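Local coordinates for cellulose binding protein (Clavibacter michiganensis, PDB 4JJO) that probably binds polysaccharide as the expansin part, linked to cell wall loosening, of a longer protein that probably also hydrolyses beta-1,4-glucosidic linkages in cellulose, at residues A[5-10]-A[95-100]; A[35-40]-A[75-80]. One frame throughout, in Å; residues are numbered along the deposited sequence.

Both interactions are antiparallel strand pairings in the same six-stranded sheet of the first of the two expansin domains, the double-psi beta-barrel, with centres about 8 Å apart. Interaction 1 joins strand 3-10 to strand 95-101, where the first and last strands of the order meet, and is partly buried, with Pro96 exposed. Interaction 2 pairs strand 34-38 with strand 76-80 and is buried. Strand 76-80 pairs in parallel with strand 3-10, and Leu79 probably bonds through its backbone to Thr8 and Tyr10. Interaction 1 rests on four backbone hydrogen bonds and an alanine between two isoleucines; interaction 2 has two, a water where the strands part, and a valine-leucine cluster.

Interaction 1. Residues A[5-10]-A[95-100]; sequences GRATHY and IPISYV
With chi1 of 60°, Ile97 holds CG1 between its backbone N and carbonyl carbon, and the nearly extended chi2 (163°) then lays CD1 against the backbone of Arg6, 3.5 Å from Arg6 O. The other branch, Ile97 CG2, meets Ala7 CB at 3.9 Å. Ile95 has a similar chi1, 52°, and places its CG1 beside the same methyl, 4.1 Å from Ala7 CB, so the alanine is flanked by both isoleucines on one face of the sheet. All four hydrogen bonds between the strands are backbone to backbone. Gly5 and Ile97 exchange two nearly straight bonds, Gly5 N to Ile97 O and Ile97 N to Gly5 O, both 3.0 Å; in the second the donor stands well above the carbonyl plane, off the lone pair. Here the first and last strands of the double-psi beta-barrel domain of expansins pair, strongly oblique to each other, and close its sheet. Ala7 N reaches Ile95 O at 2.9 Å, almost in line with the carbonyl, and Ile95 N returns to Ala7 O at 3.1 Å, in the carbonyl plane. Between these pairs, Arg6 and Pro96 form a non-hydrogen-bonded pair whose side chains occupy the opposite face, the arginine also touching Glu73 and His76. The isoleucine face turns inward: Ile95 packs on Phe84 and Leu87 of helix 81-87, and Ile97 on Val54 and Leu77.

Interaction 2. Residues A[35-40]-A[75-80]; sequences VAVSSP and GHLDLS
Strands 35-38 and 76-80 run antiparallel at 165° with their axes 4.7 Å apart at closest, and Ala36 and Asp78 form the hydrogen-bonded pair: Ala36 N to Asp78 O at 2.9 Å and Asp78 N to Ala36 O at 3.0 Å, both nearly straight. Beyond it the strands diverge, and a water bridges them, accepting from Ser38 N at 2.9 Å and donating to His76 O. With chi1 at 63°, Val35 swings CG2 away from its backbone N and between Leu77 and Leu79, where it meets Leu77 CB at 3.8 Å and Leu79 CD2 at 3.9 Å. Leu77 CD2 also lies alongside Val37 CG1, at 3.8 Å, the two side chains pointing the same way. On the other face Ala36 CB touches Asp78 CB, while the carboxylate leads away to Thr8, whose hydroxyl OG1 is also bonded to His76 NE2. Ser38, at the N-cap of helix 39-42, bonds through OG to Glu41, which also takes the N-H of Gly75. The valines and leucines contribute to the hydrophobic interior of the double-psi beta-barrel, with Leu52 of strand 51-56 against Val35, Val37 and Leu77; strand 59-69 flanks 34-38, strand 3-10 flanks 76-80, and Ser80 caps helix 81-87.

Interaction 1. Residues A[5-10]-A[95-100]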
ATOM      1  N   GLY A   5      -1.337  21.334  -5.588  1.00 20.23           N
ATOM      2  CA  GLY A   5      -0.003  21.493  -5.049  1.00 19.99           C
ATOM      3  C   GLY A   5       1.066  21.354  -6.109  1.00 18.31           C
ATOM      4  O   GLY A   5       0.937  21.886  -7.212  1.00 17.94           O
ATOM      5  N   ARG A   6       2.119  20.617  -5.778  1.00 18.57           N
ATOM      6  CA  ARG A   6       3.299  20.545  -6.629  1.00 18.58           C
ATOM      7  C   ARG A   6       3.960  19.182  -6.531  1.00 17.24           C
ATOM      8  O   ARG A   6       3.707  18.425  -5.594  1.00 17.30           O
ATOM      9  CB  ARG A   6       4.291  21.625  -6.203  1.00 21.12           C
ATOM     10  CG  ARG A   6       4.693  21.533  -4.736  1.00 25.49           C
ATOM     11  CD  ARG A   6       5.325  22.824  -4.237  1.00 29.48           C
ATOM     12  NE  ARG A   6       5.873  22.678  -2.892  1.00 33.94           N
ATOM     13  CZ  ARG A   6       5.265  23.073  -1.777  1.00 38.04           C
ATOM     14  NH1 ARG A   6       4.072  23.655  -1.817  1.00 39.37           N
ATOM     15  NH2 ARG A   6       5.859  22.888  -0.608  1.00 40.81           N
ATOM     16  N   ALA A   7       4.805  18.868  -7.506  1.00 16.02           N
ATOM     17  CA  ALA A   7       5.571  17.629  -7.468  1.00 15.93           C
ATOM     18  C   ALA A   7       7.036  17.869  -7.787  1.00 16.02           C
ATOM     19  O   ALA A   7       7.373  18.660  -8.667  1.00 15.69           O
ATOM     20  CB  ALA A   7       4.989  16.614  -8.438  1.00 15.33           C
ATOM     21  N   THR A   8       7.898  17.191  -7.037  1.00 16.89           N
ATOM     22  CA  THR A   8       9.303  17.048  -7.387  1.00 17.77           C
ATOM     23  C   THR A   8       9.492  15.571  -7.710  1.00 18.02           C
ATOM     24  O   THR A   8       8.516  14.822  -7.747  1.00 16.60           O
ATOM     25  CB  THR A   8      10.230  17.475  -6.233  1.00 19.89           C
ATOM     26  OG1 THR A   8       9.793  16.865  -5.013  1.00 21.20           O
ATOM     27  CG2 THR A   8      10.220  18.994  -6.068  1.00 20.44           C
ATOM     28  N   HIS A   9      10.724  15.137  -7.950  1.00 18.47           N
ATOM     29  CA  HIS A   9      10.947  13.727  -8.257  1.00 18.55           C
ATOM     30  C   HIS A   9      12.093  13.103  -7.472  1.00 19.45           C
ATOM     31  O   HIS A   9      13.016  13.792  -7.041  1.00 20.33           O
ATOM     32  CB  HIS A   9      11.175  13.530  -9.756  1.00 19.39           C
ATOM     33  CG  HIS A   9      12.298  14.345 -10.314  1.00 22.10           C
ATOM     34  ND1 HIS A   9      13.621  13.965 -10.205  1.00 24.56           N
ATOM     35  CD2 HIS A   9      12.298  15.510 -11.000  1.00 22.99           C
ATOM     36  CE1 HIS A   9      14.383  14.865 -10.795  1.00 25.46           C
ATOM     37  NE2 HIS A   9      13.608  15.814 -11.287  1.00 24.83           N
ATOM     38  N   TYR A  10      12.008  11.787  -7.296  1.00 19.48           N
ATOM     39  CA  TYR A  10      13.057  11.011  -6.651  1.00 20.51           C
ATOM     40  C   TYR A  10      13.024   9.598  -7.218  1.00 21.38           C
ATOM     41  O   TYR A  10      12.208   9.293  -8.091  1.00 20.60           O
ATOM     42  CB  TYR A  10      12.858  10.985  -5.134  1.00 21.65           C
ATOM     43  CG  TYR A  10      11.943   9.887  -4.644  1.00 21.75           C
ATOM     44  CD1 TYR A  10      12.415   8.894  -3.797  1.00 23.54           C
ATOM     45  CD2 TYR A  10      10.611   9.843  -5.026  1.00 21.15           C
ATOM     46  CE1 TYR A  10      11.586   7.891  -3.342  1.00 24.88           C
ATOM     47  CE2 TYR A  10       9.775   8.842  -4.580  1.00 21.40           C
ATOM     48  CZ  TYR A  10      10.268   7.869  -3.737  1.00 23.50           C
ATOM     49  OH  TYR A  10       9.443   6.869  -3.282  1.00 25.28           O
ATOM     50  N   ILE A  95       6.946  20.923 -10.704  1.00 18.18           N
ATOM     51  CA  ILE A  95       5.786  21.213 -11.541  1.00 17.23           C
ATOM     52  C   ILE A  95       4.532  21.350 -10.697  1.00 15.47           C
ATOM     53  O   ILE A  95       4.395  20.692  -9.669  1.00 14.84           O
ATOM     54  CB  ILE A  95       5.544  20.103 -12.581  1.00 17.76           C
ATOM     55  CG1 ILE A  95       5.503  18.736 -11.895  1.00 17.03           C
ATOM     56  CG2 ILE A  95       6.620  20.143 -13.645  1.00 20.07           C
ATOM     57  CD1 ILE A  95       5.053  17.607 -12.793  1.00 17.16           C
ATOM     58  N   PRO A  96       3.603  22.211 -11.134  1.00 16.07           N
ATOM     59  CA  PRO A  96       2.313  22.301 -10.451  1.00 16.39           C
ATOM     60  C   PRO A  96       1.436  21.118 -10.827  1.00 15.73           C
ATOM     61  O   PRO A  96       1.448  20.682 -11.982  1.00 16.04           O
ATOM     62  CB  PRO A  96       1.725  23.609 -10.981  1.00 18.12           C
ATOM     63  CG  PRO A  96       2.335  23.789 -12.312  1.00 18.51           C
ATOM     64  CD  PRO A  96       3.683  23.116 -12.294  1.00 17.92           C
ATOM     65  N   ILE A  97       0.689  20.602  -9.860  1.00 15.93           N
ATOM     66  CA  ILE A  97      -0.156  19.441 -10.085  1.00 15.58           C
ATOM     67  C   ILE A  97      -1.465  19.578  -9.326  1.00 16.94           C
ATOM     68  O   ILE A  97      -1.601  20.421  -8.435  1.00 18.57           O
ATOM     69  CB  ILE A  97       0.526  18.142  -9.603  1.00 15.18           C
ATOM     70  CG1 ILE A  97       0.819  18.227  -8.105  1.00 15.28           C
ATOM     71  CG2 ILE A  97       1.813  17.885 -10.371  1.00 15.62           C
ATOM     72  CD1 ILE A  97       1.107  16.896  -7.459  1.00 16.47           C
ATOM     73  N   SER A  98      -2.435  18.754  -9.702  1.00 17.44           N
ATOM     74  CA  SER A  98      -3.610  18.518  -8.882  1.00 19.39           C
ATOM     75  C   SER A  98      -3.782  17.006  -8.797  1.00 19.65           C
ATOM     76  O   SER A  98      -3.404  16.288  -9.722  1.00 18.96           O
ATOM     77  CB  SER A  98      -4.850  19.165  -9.496  1.00 21.71           C
ATOM     78  OG  SER A  98      -5.282  18.444 -10.635  1.00 23.02           O
ATOM     79  N   TYR A  99      -4.325  16.507  -7.694  1.00 14.37           N
ATOM     80  CA  TYR A  99      -4.509  15.065  -7.580  1.00 14.18           C
ATOM     81  C   TYR A  99      -5.672  14.633  -6.701  1.00 15.25           C
ATOM     82  O   TYR A  99      -6.146  15.373  -5.840  1.00 15.69           O
ATOM     83  CB  TYR A  99      -3.220  14.373  -7.113  1.00 14.20           C
ATOM     84  CG  TYR A  99      -2.689  14.814  -5.767  1.00 14.77           C
ATOM     85  CD1 TYR A  99      -2.991  14.103  -4.616  1.00 16.50           C
ATOM     86  CD2 TYR A  99      -1.863  15.927  -5.651  1.00 15.16           C
ATOM     87  CE1 TYR A  99      -2.496  14.489  -3.385  1.00 17.90           C
ATOM     88  CE2 TYR A  99      -1.362  16.322  -4.421  1.00 16.09           C
ATOM     89  CZ  TYR A  99      -1.683  15.597  -3.292  1.00 18.02           C
ATOM     90  OH  TYR A  99      -1.191  15.984  -2.066  1.00 19.92           O
ATOM     91  N   VAL A 100      -6.122  13.412  -6.958  1.00 16.19           N
ATOM     92  CA  VAL A 100      -7.171  12.775  -6.179  1.00 17.39           C
ATOM     93  C   VAL A 100      -6.733  11.364  -5.839  1.00 17.06           C
ATOM     94  O   VAL A 100      -5.934  10.763  -6.557  1.00 16.12           O
ATOM     95  CB  VAL A 100      -8.491  12.678  -6.969  1.00 19.35           C
ATOM     96  CG1 VAL A 100      -9.099  14.051  -7.177  1.00 20.53           C
ATOM     97  CG2 VAL A 100      -8.261  11.974  -8.300  1.00 19.20           C
TER

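Interaction 2. Residues A[35-40]-A[75-80]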
ATOM      1  N   VAL A  35       4.896   7.011  -5.783  1.00 15.05           N
ATOM      2  CA  VAL A  35       4.981   8.335  -5.184  1.00 14.45           C
ATOM      3  C   VAL A  35       5.220   8.253  -3.685  1.00 14.94           C
ATOM      4  O   VAL A  35       4.783   7.308  -3.025  1.00 15.25           O
ATOM      5  CB  VAL A  35       3.682   9.127  -5.438  1.00 14.37           C
ATOM      6  CG1 VAL A  35       2.500   8.430  -4.779  1.00 13.78           C
ATOM      7  CG2 VAL A  35       3.813  10.558  -4.945  1.00 14.83           C
ATOM      8  N   ALA A  36       5.934   9.244  -3.160  1.00 14.63           N
ATOM      9  CA  ALA A  36       6.080   9.424  -1.727  1.00 15.20           C
ATOM     10  C   ALA A  36       5.213  10.603  -1.311  1.00 15.08           C
ATOM     11  O   ALA A  36       5.246  11.659  -1.943  1.00 16.35           O
ATOM     12  CB  ALA A  36       7.525   9.681  -1.367  1.00 15.95           C
ATOM     13  N   VAL A  37       4.434  10.420  -0.252  1.00 13.95           N
ATOM     14  CA  VAL A  37       3.488  11.443   0.175  1.00 14.53           C
ATOM     15  C   VAL A  37       3.864  12.022   1.532  1.00 15.43           C
ATOM     16  O   VAL A  37       4.594  11.402   2.302  1.00 15.95           O
ATOM     17  CB  VAL A  37       2.052  10.887   0.243  1.00 12.93           C
ATOM     18  CG1 VAL A  37       1.574  10.477  -1.144  1.00 13.15           C
ATOM     19  CG2 VAL A  37       1.970   9.713   1.212  1.00 12.81           C
ATOM     20  N   SER A  38       3.354  13.215   1.819  1.00 16.42           N
ATOM     21  CA  SER A  38       3.664  13.896   3.068  1.00 17.00           C
ATOM     22  C   SER A  38       3.219  13.050   4.256  1.00 16.31           C
ATOM     23  O   SER A  38       2.363  12.172   4.124  1.00 14.42           O
ATOM     24  CB  SER A  38       2.994  15.271   3.113  1.00 17.55           C
ATOM     25  OG  SER A  38       1.585  15.151   3.073  1.00 18.12           O
ATOM     26  N   SER A  39       3.803  13.320   5.418  1.00 17.30           N
ATOM     27  CA  SER A  39       3.540  12.516   6.602  1.00 18.20           C
ATOM     28  C   SER A  39       2.058  12.483   6.970  1.00 17.06           C
ATOM     29  O   SER A  39       1.542  11.426   7.318  1.00 16.02           O
ATOM     30  CB  SER A  39       4.379  13.008   7.781  1.00 20.07           C
ATOM     31  OG  SER A  39       5.756  12.753   7.555  1.00 20.59           O
ATOM     32  N   PRO A  40       1.368  13.635   6.895  1.00 17.81           N
ATOM     33  CA  PRO A  40      -0.073  13.624   7.176  1.00 17.27           C
ATOM     34  C   PRO A  40      -0.875  12.781   6.182  1.00 16.02           C
ATOM     35  O   PRO A  40      -1.841  12.123   6.564  1.00 16.01           O
ATOM     36  CB  PRO A  40      -0.466  15.103   7.061  1.00 18.43           C
ATOM     37  CG  PRO A  40       0.791  15.851   7.308  1.00 18.89           C
ATOM     38  CD  PRO A  40       1.880  15.005   6.717  1.00 18.28           C
ATOM     39  N   GLY A  75       0.061  18.365  -0.151  1.00 17.12           N
ATOM     40  CA  GLY A  75      -0.080  18.871  -1.506  1.00 17.95           C
ATOM     41  C   GLY A  75       1.187  18.714  -2.329  1.00 17.19           C
ATOM     42  O   GLY A  75       1.168  18.875  -3.547  1.00 16.80           O
ATOM     43  N   HIS A  76       2.290  18.395  -1.662  1.00 18.15           N
ATOM     44  CA  HIS A  76       3.576  18.239  -2.335  1.00 18.57           C
ATOM     45  C   HIS A  76       3.938  16.764  -2.468  1.00 17.68           C
ATOM     46  O   HIS A  76       4.290  16.110  -1.487  1.00 18.24           O
ATOM     47  CB  HIS A  76       4.667  18.989  -1.567  1.00 21.25           C
ATOM     48  CG  HIS A  76       6.046  18.786  -2.114  1.00 23.54           C
ATOM     49  ND1 HIS A  76       7.163  19.370  -1.548  1.00 26.30           N
ATOM     50  CD2 HIS A  76       6.496  18.065  -3.166  1.00 23.81           C
ATOM     51  CE1 HIS A  76       8.233  19.021  -2.232  1.00 27.09           C
ATOM     52  NE2 HIS A  76       7.862  18.228  -3.220  1.00 25.94           N
ATOM     53  N   LEU A  77       3.846  16.249  -3.690  1.00 15.64           N
ATOM     54  CA  LEU A  77       4.185  14.860  -3.965  1.00 15.91           C
ATOM     55  C   LEU A  77       5.633  14.722  -4.404  1.00 16.84           C
ATOM     56  O   LEU A  77       6.169  15.582  -5.101  1.00 17.44           O
ATOM     57  CB  LEU A  77       3.290  14.292  -5.069  1.00 16.30           C
ATOM     58  CG  LEU A  77       1.779  14.216  -4.854  1.00 16.33           C
ATOM     59  CD1 LEU A  77       1.137  13.592  -6.083  1.00 16.69           C
ATOM     60  CD2 LEU A  77       1.434  13.420  -3.610  1.00 15.74           C
ATOM     61  N   ASP A  78       6.263  13.629  -3.994  1.00 17.09           N
ATOM     62  CA  ASP A  78       7.578  13.268  -4.500  1.00 17.46           C
ATOM     63  C   ASP A  78       7.383  12.102  -5.461  1.00 16.02           C
ATOM     64  O   ASP A  78       7.288  10.949  -5.047  1.00 16.33           O
ATOM     65  CB  ASP A  78       8.513  12.885  -3.350  1.00 18.78           C
ATOM     66  CG  ASP A  78       9.951  13.305  -3.595  1.00 21.58           C
ATOM     67  OD1 ASP A  78      10.208  14.013  -4.590  1.00 22.42           O
ATOM     68  OD2 ASP A  78      10.825  12.937  -2.780  1.00 23.97           O
ATOM     69  N   LEU A  79       7.308  12.416  -6.750  1.00 15.34           N
ATOM     70  CA  LEU A  79       6.985  11.423  -7.765  1.00 14.11           C
ATOM     71  C   LEU A  79       8.209  10.631  -8.183  1.00 15.57           C
ATOM     72  O   LEU A  79       9.333  11.118  -8.093  1.00 16.29           O
ATOM     73  CB  LEU A  79       6.404  12.103  -9.005  1.00 13.72           C
ATOM     74  CG  LEU A  79       5.033  12.763  -8.872  1.00 13.63           C
ATOM     75  CD1 LEU A  79       4.723  13.552 -10.130  1.00 13.52           C
ATOM     76  CD2 LEU A  79       3.960  11.720  -8.617  1.00 13.66           C
ATOM     77  N   SER A  80       7.984   9.404  -8.638  1.00 16.38           N
ATOM     78  CA  SER A  80       9.032   8.649  -9.303  1.00 18.27           C
ATOM     79  C   SER A  80       9.484   9.467 -10.502  1.00 19.21           C
ATOM     80  O   SER A  80       8.695  10.217 -11.080  1.00 16.56           O
ATOM     81  CB  SER A  80       8.508   7.293  -9.774  1.00 19.63           C
ATOM     82  OG  SER A  80       7.439   7.456 -10.688  1.00 19.49           O
TER
HETATM   83  O   HOH W   1       2.133  14.633  -0.361  1.00 12.67           O